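Local coordinates for protein PelA (Pseudomonas aeruginosa, PDB 5TCB) that probably cleaves glycosidic bonds through this glycoside hydrolase domain, one part of a longer protein that probably also has deacetylase activity, at residues M106-L118 / Q151-Q165. Numbering follows the deposited sequence.
Sequences MDLAAPSWRAHLL and QRRALASFLAQLHRQ
Leu118, Phe158 and Arg114 carry the meeting of two neighbouring helices, 111-126 and 145-165, which precede and follow strand 131-135 in the (beta/alpha)8 barrel of this GH114 domain; Leu159 and Leu162 of the second reach that strand. The axes of 111-118 and 151-165 run in roughly the same direction, 32° apart, and the contact works as an example of knobs-into-holes packing in which one knob is charged. Leu118 is the apolar knob, set among Phe158, Gln161, Leu162 and Gln165: CD2 lies over the backbone of Leu162, while Leu118 CG meets Phe158 CE1 at 3.9 Å. The Phe158 ring, sent between the helices by a CG anti to the backbone N (chi1 169°), ends with CZ 3.5 Å from Leu117 CB. At this end Gln165 NE2 donates to Leu118 O (3.0 Å), approaching from above the carbonyl plane.

Arg114 is the polar knob. Its chain bends at chi3 and lays the guanidinium over Phe158 CB. Arg114 NH1 donates to Ala154 O (2.8 Å) and also to Leu108 O of its own segment. Arg114 NH2 donates to Ser157 OG (3.0 Å). Beyond it, the primary amide of Gln151 grips the turn preceding helix 111-126: Gln151 OE1 takes the Leu108 N-H on an in-plane lone pair, and NE2 reaches Asp107 OD1 almost straight (170°). The N-H of Ala109 meets that oxygen from the opposite face of the carboxylate, closing an Asx turn.

Ala154 O, already bonded within its helix, thus gains a cationic donor, and Arg114, held by three bonds, probably has little rotational freedom as it ties turn and helix together.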
loop_
_atom_site.group_PDB
_atom_site.type_symbol
_atom_site.label_atom_id
_atom_site.label_comp_id
_atom_site.label_asym_id
_atom_site.label_seq_id
_atom_site.Cartn_x
_atom_site.Cartn_y
_atom_site.Cartn_z
ATOM N N MET A 106 -2.556 5.836 -14.552
ATOM C CA MET A 106 -2.876 7.240 -14.698
ATOM C C MET A 106 -1.619 8.079 -14.845
ATOM O O MET A 106 -0.524 7.714 -14.393
ATOM C CB MET A 106 -3.689 7.720 -13.496
ATOM C CG MET A 106 -4.979 6.898 -13.260
ATOM S SD MET A 106 -6.130 6.923 -14.657
ATOM C CE MET A 106 -6.721 8.627 -14.520
ATOM N N ASP A 107 -1.805 9.199 -15.513
ATOM C CA ASP A 107 -0.771 10.204 -15.716
ATOM C C ASP A 107 -0.650 11.025 -14.441
ATOM O O ASP A 107 -1.568 11.779 -14.094
ATOM C CB ASP A 107 -1.152 11.071 -16.910
ATOM C CG ASP A 107 -0.183 12.225 -17.175
ATOM O OD1 ASP A 107 0.816 12.386 -16.461
ATOM O OD2 ASP A 107 -0.451 12.977 -18.143
ATOM N N LEU A 108 0.489 10.899 -13.749
ATOM C CA LEU A 108 0.659 11.570 -12.473
ATOM C C LEU A 108 0.817 13.072 -12.632
ATOM O O LEU A 108 0.752 13.797 -11.633
ATOM C CB LEU A 108 1.868 10.985 -11.740
ATOM C CG LEU A 108 1.754 9.530 -11.230
ATOM C CD1 LEU A 108 0.578 9.358 -10.335
ATOM C CD2 LEU A 108 1.659 8.520 -12.332
ATOM N N ALA A 109 1.044 13.552 -13.851
ATOM C CA ALA A 109 1.057 14.972 -14.150
ATOM C C ALA A 109 -0.318 15.523 -14.508
ATOM O O ALA A 109 -0.460 16.744 -14.659
ATOM C CB ALA A 109 2.025 15.250 -15.307
ATOM N N ALA A 110 -1.334 14.673 -14.648
ATOM C CA ALA A 110 -2.645 15.151 -15.076
ATOM C C ALA A 110 -3.330 15.911 -13.943
ATOM O O ALA A 110 -3.494 15.364 -12.859
ATOM C CB ALA A 110 -3.510 13.978 -15.534
ATOM N N PRO A 111 -3.762 17.157 -14.152
ATOM C CA PRO A 111 -4.405 17.885 -13.041
ATOM C C PRO A 111 -5.667 17.223 -12.519
ATOM O O PRO A 111 -5.927 17.271 -11.307
ATOM C CB PRO A 111 -4.685 19.273 -13.642
ATOM C CG PRO A 111 -4.531 19.120 -15.123
ATOM C CD PRO A 111 -3.549 18.009 -15.334
ATOM N N SER A 112 -6.470 16.608 -13.393
ATOM C CA SER A 112 -7.704 16.005 -12.913
ATOM C C SER A 112 -7.420 14.824 -12.003
ATOM O O SER A 112 -8.171 14.601 -11.056
ATOM C CB SER A 112 -8.595 15.570 -14.083
ATOM O OG SER A 112 -7.938 14.628 -14.909
ATOM N N TRP A 113 -6.358 14.058 -12.290
ATOM C CA TRP A 113 -6.012 12.915 -11.447
ATOM C C TRP A 113 -5.459 13.383 -10.111
ATOM O O TRP A 113 -5.873 12.908 -9.040
ATOM C CB TRP A 113 -4.994 12.033 -12.163
ATOM C CG TRP A 113 -4.561 10.824 -11.376
ATOM C CD1 TRP A 113 -3.297 10.504 -11.015
ATOM C CD2 TRP A 113 -5.405 9.789 -10.855
ATOM N NE1 TRP A 113 -3.285 9.316 -10.310
ATOM C CE2 TRP A 113 -4.567 8.855 -10.210
ATOM C CE3 TRP A 113 -6.776 9.547 -10.896
ATOM C CZ2 TRP A 113 -5.064 7.718 -9.571
ATOM C CZ3 TRP A 113 -7.262 8.419 -10.261
ATOM C CH2 TRP A 113 -6.412 7.517 -9.635
ATOM N N ARG A 114 -4.523 14.327 -10.150
ATOM C CA ARG A 114 -3.975 14.855 -8.906
ATOM C C ARG A 114 -5.075 15.455 -8.040
ATOM O O ARG A 114 -5.117 15.223 -6.822
ATOM C CB ARG A 114 -2.907 15.896 -9.234
ATOM C CG ARG A 114 -1.725 15.345 -10.041
ATOM C CD ARG A 114 -0.820 16.443 -10.627
ATOM N NE ARG A 114 -0.004 17.124 -9.617
ATOM C CZ ARG A 114 1.225 16.752 -9.243
ATOM N NH1 ARG A 114 1.825 15.695 -9.795
ATOM N NH2 ARG A 114 1.866 17.459 -8.323
ATOM N N ALA A 115 -5.978 16.241 -8.648
ATOM C CA ALA A 115 -7.061 16.844 -7.871
ATOM C C ALA A 115 -7.967 15.778 -7.271
ATOM O O ALA A 115 -8.444 15.919 -6.135
ATOM C CB ALA A 115 -7.870 17.796 -8.749
ATOM N N HIS A 116 -8.272 14.744 -8.052
ATOM C CA HIS A 116 -9.097 13.647 -7.572
ATOM C C HIS A 116 -8.491 13.023 -6.325
ATOM O O HIS A 116 -9.179 12.829 -5.306
ATOM C CB HIS A 116 -9.246 12.614 -8.696
ATOM C CG HIS A 116 -9.855 11.328 -8.250
ATOM N ND1 HIS A 116 -11.219 11.149 -8.146
ATOM C CD2 HIS A 116 -9.288 10.155 -7.877
ATOM C CE1 HIS A 116 -11.463 9.923 -7.721
ATOM N NE2 HIS A 116 -10.313 9.299 -7.555
ATOM N N LEU A 117 -7.194 12.729 -6.370
ATOM C CA LEU A 117 -6.548 12.076 -5.241
ATOM C C LEU A 117 -6.523 12.972 -4.017
ATOM O O LEU A 117 -6.705 12.482 -2.895
ATOM C CB LEU A 117 -5.128 11.658 -5.634
ATOM C CG LEU A 117 -4.982 10.506 -6.615
ATOM C CD1 LEU A 117 -3.518 10.375 -6.956
ATOM C CD2 LEU A 117 -5.562 9.178 -6.093
ATOM N N LEU A 118 -6.257 14.276 -4.198
ATOM C CA LEU A 118 -6.229 15.196 -3.058
ATOM C C LEU A 118 -7.607 15.339 -2.435
ATOM O O LEU A 118 -7.722 15.453 -1.208
ATOM C CB LEU A 118 -5.685 16.564 -3.479
ATOM C CG LEU A 118 -4.197 16.571 -3.872
ATOM C CD1 LEU A 118 -3.843 17.913 -4.451
ATOM C CD2 LEU A 118 -3.299 16.280 -2.680
ATOM N N GLN A 151 7.221 11.159 -15.141
ATOM C CA GLN A 151 6.239 10.607 -14.219
ATOM C C GLN A 151 6.784 10.531 -12.801
ATOM O O GLN A 151 6.062 10.815 -11.837
ATOM C CB GLN A 151 5.813 9.215 -14.682
ATOM C CG GLN A 151 4.986 9.255 -15.951
ATOM C CD GLN A 151 3.648 9.956 -15.744
ATOM O OE1 GLN A 151 2.839 9.537 -14.925
ATOM N NE2 GLN A 151 3.408 11.031 -16.472
ATOM N N ARG A 152 8.041 10.122 -12.659
ATOM C CA ARG A 152 8.639 10.009 -11.330
ATOM C C ARG A 152 8.641 11.358 -10.631
ATOM O O ARG A 152 8.341 11.451 -9.438
ATOM C CB ARG A 152 10.064 9.463 -11.452
ATOM C CG ARG A 152 10.710 9.143 -10.129
ATOM C CD ARG A 152 12.195 8.885 -10.235
ATOM N NE ARG A 152 12.915 10.117 -10.566
ATOM C CZ ARG A 152 13.256 11.041 -9.676
ATOM N NH1 ARG A 152 13.000 10.872 -8.377
ATOM N NH2 ARG A 152 13.875 12.138 -10.070
ATOM N N ARG A 153 8.987 12.417 -11.364
ATOM C CA ARG A 153 9.006 13.754 -10.794
ATOM C C ARG A 153 7.597 14.218 -10.454
ATOM O O ARG A 153 7.384 14.865 -9.432
ATOM C CB ARG A 153 9.676 14.729 -11.767
ATOM C CG ARG A 153 11.161 14.478 -11.976
ATOM C CD ARG A 153 11.757 15.457 -12.999
ATOM N NE ARG A 153 13.165 15.160 -13.246
ATOM C CZ ARG A 153 13.951 15.862 -14.054
ATOM N NH1 ARG A 153 13.473 16.911 -14.711
ATOM N NH2 ARG A 153 15.221 15.508 -14.205
ATOM N N ALA A 154 6.617 13.889 -11.300
ATOM C CA ALA A 154 5.236 14.253 -11.009
ATOM C C ALA A 154 4.726 13.508 -9.787
ATOM O O ALA A 154 3.950 14.060 -8.996
ATOM C CB ALA A 154 4.356 13.951 -12.209
ATOM N N LEU A 155 5.158 12.258 -9.612
ATOM C CA LEU A 155 4.785 11.495 -8.429
ATOM C C LEU A 155 5.385 12.129 -7.181
ATOM O O LEU A 155 4.687 12.318 -6.175
ATOM C CB LEU A 155 5.245 10.041 -8.570
ATOM C CG LEU A 155 4.978 9.170 -7.343
ATOM C CD1 LEU A 155 3.496 9.109 -7.065
ATOM C CD2 LEU A 155 5.515 7.757 -7.578
ATOM N N ALA A 156 6.680 12.485 -7.227
ATOM C CA ALA A 156 7.321 13.069 -6.049
ATOM C C ALA A 156 6.659 14.393 -5.675
ATOM O O ALA A 156 6.384 14.643 -4.494
ATOM C CB ALA A 156 8.824 13.245 -6.288
ATOM N N SER A 157 6.346 15.236 -6.669
ATOM C CA SER A 157 5.698 16.508 -6.350
ATOM C C SER A 157 4.286 16.298 -5.828
ATOM O O SER A 157 3.836 17.047 -4.945
ATOM C CB SER A 157 5.676 17.428 -7.575
ATOM O OG SER A 157 4.799 16.967 -8.577
ATOM N N PHE A 158 3.569 15.297 -6.349
ATOM C CA PHE A 158 2.248 14.991 -5.819
ATOM C C PHE A 158 2.323 14.575 -4.354
ATOM O O PHE A 158 1.536 15.043 -3.522
ATOM C CB PHE A 158 1.561 13.883 -6.626
ATOM C CG PHE A 158 0.336 13.390 -5.941
ATOM C CD1 PHE A 158 -0.828 14.135 -5.995
ATOM C CD2 PHE A 158 0.371 12.254 -5.152
ATOM C CE1 PHE A 158 -1.952 13.731 -5.317
ATOM C CE2 PHE A 158 -0.773 11.845 -4.449
ATOM C CZ PHE A 158 -1.914 12.593 -4.531
ATOM N N LEU A 159 3.256 13.680 -4.024
ATOM C CA LEU A 159 3.358 13.195 -2.654
ATOM C C LEU A 159 3.728 14.328 -1.706
ATOM O O LEU A 159 3.203 14.411 -0.590
ATOM C CB LEU A 159 4.361 12.041 -2.562
ATOM C CG LEU A 159 3.946 10.768 -3.319
ATOM C CD1 LEU A 159 5.106 9.759 -3.461
ATOM C CD2 LEU A 159 2.735 10.105 -2.640
ATOM N N ALA A 160 4.617 15.221 -2.133
ATOM C CA ALA A 160 4.934 16.369 -1.306
ATOM C C ALA A 160 3.712 17.265 -1.099
ATOM O O ALA A 160 3.498 17.779 0.001
ATOM C CB ALA A 160 6.087 17.150 -1.912
ATOM N N GLN A 161 2.890 17.451 -2.133
ATOM C CA GLN A 161 1.706 18.290 -1.988
ATOM C C GLN A 161 0.665 17.616 -1.106
ATOM O O GLN A 161 -0.011 18.281 -0.301
ATOM C CB GLN A 161 1.120 18.606 -3.360
ATOM C CG GLN A 161 -0.065 19.564 -3.307
ATOM C CD GLN A 161 -0.582 19.935 -4.679
ATOM O OE1 GLN A 161 -0.015 19.539 -5.700
ATOM N NE2 GLN A 161 -1.665 20.697 -4.710
ATOM N N LEU A 162 0.511 16.300 -1.245
ATOM C CA LEU A 162 -0.396 15.565 -0.377
ATOM C C LEU A 162 -0.000 15.728 1.078
ATOM O O LEU A 162 -0.850 15.967 1.952
ATOM C CB LEU A 162 -0.393 14.093 -0.774
ATOM C CG LEU A 162 -1.119 13.127 0.167
ATOM C CD1 LEU A 162 -2.586 13.506 0.314
ATOM C CD2 LEU A 162 -0.973 11.712 -0.350
ATOM N N HIS A 163 1.296 15.603 1.361
ATOM C CA HIS A 163 1.790 15.688 2.714
ATOM C C HIS A 163 1.646 17.106 3.271
ATOM O O HIS A 163 1.350 17.292 4.463
ATOM C CB HIS A 163 3.232 15.191 2.713
ATOM C CG HIS A 163 3.840 15.132 4.066
ATOM N ND1 HIS A 163 3.250 14.449 5.106
ATOM C CD2 HIS A 163 4.973 15.672 4.560
ATOM C CE1 HIS A 163 4.002 14.574 6.187
ATOM N NE2 HIS A 163 5.056 15.308 5.879
ATOM N N ARG A 164 1.803 18.113 2.418
ATOM C CA ARG A 164 1.612 19.493 2.865
ATOM C C ARG A 164 0.133 19.801 3.112
ATOM O O ARG A 164 -0.201 20.510 4.074
ATOM C CB ARG A 164 2.198 20.458 1.827
ATOM N N GLN A 165 -0.762 19.304 2.243
ATOM C CA GLN A 165 -2.198 19.538 2.405
ATOM C C GLN A 165 -2.765 18.803 3.614
ATOM O O GLN A 165 -3.683 19.318 4.260
ATOM C CB GLN A 165 -2.971 19.101 1.143
ATOM C CG GLN A 165 -4.512 19.093 1.307
ATOM C CD GLN A 165 -5.294 18.446 0.157
ATOM O OE1 GLN A 165 -5.143 18.851 -1.004
ATOM N NE2 GLN A 165 -6.190 17.462 0.491
#